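Local coordinates for protein tyrocidine synthase 2 (Brevibacillus parabrevis, PDB 6TA8) that belongs to the multidomain nonribosomal peptide synthetases and is represented here by a segment containing a condensation domain, at residues R87-Q92 against I100-T105. Numbering follows the deposited sequence.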
loop_
_atom_site.group_PDB
_atom_site.type_symbol
_atom_site.label_atom_id
_atom_site.label_comp_id
_atom_site.label_asym_id
_atom_site.label_seq_id
_atom_site.Cartn_x
_atom_site.Cartn_y
_atom_site.Cartn_z
ATOM N N ARG A 87 4.069 12.417 -13.484
ATOM C CA ARG A 87 4.449 13.801 -13.743
ATOM C C ARG A 87 3.646 14.786 -12.902
ATOM O O ARG A 87 3.475 15.944 -13.295
ATOM C CB ARG A 87 4.287 14.127 -15.227
ATOM C CG ARG A 87 5.061 13.216 -16.159
ATOM C CD ARG A 87 5.063 13.757 -17.577
ATOM N NE ARG A 87 3.713 14.086 -18.025
ATOM C CZ ARG A 87 2.908 13.237 -18.653
ATOM N NH1 ARG A 87 3.315 12.003 -18.916
ATOM N NH2 ARG A 87 1.694 13.620 -19.021
ATOM N N MET A 88 3.153 14.349 -11.748
ATOM C CA MET A 88 2.258 15.156 -10.934
ATOM C C MET A 88 3.036 16.076 -9.999
ATOM O O MET A 88 4.121 15.737 -9.519
ATOM C CB MET A 88 1.328 14.262 -10.114
ATOM C CG MET A 88 0.041 14.934 -9.663
ATOM S SD MET A 88 -1.271 14.823 -10.895
ATOM C CE MET A 88 -1.237 13.072 -11.253
ATOM N N VAL A 89 2.459 17.252 -9.745
ATOM C CA VAL A 89 2.961 18.193 -8.754
ATOM C C VAL A 89 1.774 18.709 -7.950
ATOM O O VAL A 89 0.628 18.681 -8.403
ATOM C CB VAL A 89 3.737 19.371 -9.385
ATOM C CG1 VAL A 89 5.066 18.892 -9.952
ATOM C CG2 VAL A 89 2.897 20.045 -10.462
ATOM N N TYR A 90 2.062 19.185 -6.739
ATOM C CA TYR A 90 1.030 19.607 -5.799
ATOM C C TYR A 90 1.337 21.019 -5.323
ATOM O O TYR A 90 2.409 21.266 -4.765
ATOM C CB TYR A 90 0.945 18.645 -4.610
ATOM C CG TYR A 90 0.495 17.251 -4.984
ATOM C CD1 TYR A 90 1.379 16.341 -5.550
ATOM C CD2 TYR A 90 -0.816 16.846 -4.775
ATOM C CE1 TYR A 90 0.970 15.068 -5.897
ATOM C CE2 TYR A 90 -1.234 15.573 -5.117
ATOM C CZ TYR A 90 -0.339 14.690 -5.680
ATOM O OH TYR A 90 -0.752 13.424 -6.023
ATOM N N LYS A 91 0.396 21.935 -5.527
ATOM C CA LYS A 91 0.574 23.327 -5.146
ATOM C C LYS A 91 -0.382 23.701 -4.022
ATOM O O LYS A 91 -1.519 23.226 -3.966
ATOM C CB LYS A 91 0.364 24.252 -6.346
ATOM C CG LYS A 91 1.464 24.141 -7.386
ATOM C CD LYS A 91 1.128 24.904 -8.654
ATOM C CE LYS A 91 2.385 25.496 -9.275
ATOM N NZ LYS A 91 3.563 24.599 -9.103
ATOM N N GLN A 92 0.091 24.565 -3.125
ATOM C CA GLN A 92 -0.705 24.987 -1.975
ATOM C C GLN A 92 -1.154 26.438 -2.122
ATOM O O GLN A 92 -0.748 27.304 -1.340
ATOM C CB GLN A 92 0.094 24.800 -0.683
ATOM C CG GLN A 92 -0.748 24.732 0.582
ATOM C CD GLN A 92 -0.087 23.903 1.665
ATOM O OE1 GLN A 92 -0.551 22.811 1.995
ATOM N NE2 GLN A 92 1.009 24.411 2.214
ATOM N N ILE A 100 -1.719 19.096 -10.260
ATOM C CA ILE A 100 -1.738 19.286 -11.705
ATOM C C ILE A 100 -0.889 18.199 -12.344
ATOM O O ILE A 100 0.264 17.989 -11.947
ATOM C CB ILE A 100 -1.219 20.676 -12.113
ATOM C CG1 ILE A 100 -1.765 21.759 -11.182
ATOM C CG2 ILE A 100 -1.592 20.978 -13.556
ATOM C CD1 ILE A 100 -1.145 23.117 -11.420
ATOM N N ASN A 101 -1.455 17.513 -13.333
ATOM C CA ASN A 101 -0.696 16.571 -14.144
ATOM C C ASN A 101 0.053 17.362 -15.210
ATOM O O ASN A 101 -0.551 17.845 -16.173
ATOM C CB ASN A 101 -1.619 15.532 -14.771
ATOM C CG ASN A 101 -0.919 14.212 -15.030
ATOM O OD1 ASN A 101 -1.512 13.143 -14.883
ATOM N ND2 ASN A 101 0.350 14.281 -15.418
ATOM N N ARG A 102 1.360 17.512 -15.034
ATOM C CA ARG A 102 2.150 18.276 -15.984
ATOM C C ARG A 102 2.367 17.479 -17.268
ATOM O O ARG A 102 2.212 16.254 -17.310
ATOM C CB ARG A 102 3.496 18.668 -15.372
ATOM C CG ARG A 102 3.388 19.668 -14.229
ATOM C CD ARG A 102 4.325 20.848 -14.436
ATOM N NE ARG A 102 4.435 21.680 -13.241
ATOM C CZ ARG A 102 3.622 22.692 -12.955
ATOM N NH1 ARG A 102 2.631 23.004 -13.779
ATOM N NH2 ARG A 102 3.800 23.395 -11.845
ATOM N N GLY A 103 2.721 18.197 -18.326
ATOM C CA GLY A 103 3.016 17.601 -19.613
ATOM C C GLY A 103 4.447 17.122 -19.709
ATOM O O GLY A 103 5.091 16.801 -18.705
ATOM N N LEU A 104 4.955 17.073 -20.939
ATOM C CA LEU A 104 6.331 16.661 -21.213
ATOM C C LEU A 104 7.267 17.858 -21.325
ATOM O O LEU A 104 8.180 17.869 -22.156
ATOM C CB LEU A 104 6.388 15.817 -22.484
ATOM C CG LEU A 104 5.366 14.688 -22.633
ATOM C CD1 LEU A 104 5.646 13.887 -23.895
ATOM C CD2 LEU A 104 5.369 13.784 -21.409
ATOM N N THR A 105 7.060 18.881 -20.498
ATOM C CA THR A 105 7.855 20.102 -20.562
ATOM C C THR A 105 8.944 20.170 -19.503
ATOM O O THR A 105 10.016 20.722 -19.771
ATOM C CB THR A 105 6.952 21.331 -20.417
ATOM O OG1 THR A 105 6.357 21.336 -19.114
ATOM C CG2 THR A 105 5.853 21.309 -21.469
#
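Val89 and Ile100 form an antiparallel hydrogen-bonded pair, Val89 N donating to Ile100 O (3.2 Å) and Ile100 N to Val89 O (3.0 Å). Beyond the adjoining non-hydrogen-bonded pair of Met88 and Asn101, Arg102 N reaches Arg87 O at 3.2 Å.

Beside the start of strand 88-91 and the end of strand 98-101, Arg87 bends at chi3 (-51°), bringing NE to 2.7 Å from Arg102 O, which lies close to the guanidinium plane; NH2 adds a weak bond to the same oxygen, as does Asn101 ND2. Further bonds fix the guanidinium, from NH2 to Asp84 in a salt bridge and from NH1 to Val80 O, while Asn101 ND2 also binds Asp84 O. At the edge of the Arg102 guanidinium, Lys91 NZ comes within 3.0 Å of Arg102 NH2, a close approach of like charges.

One methyl lies over a face of each guanidinium: Leu104 CD2 over that of Arg87, and Val89 CG2 over that of Arg102, 3.6 Å from Arg102 NE. On the sheet face that carries Met88 and Asn101, Met88 CE meets Asn101 OD1 at 3.6 Å, the side chains crossing nearly at right angles.

The arrangement is a beta hairpin, strands 88-91 and 98-101, within a small antiparallel sheet completed by strand 33-35 of the condensation domain.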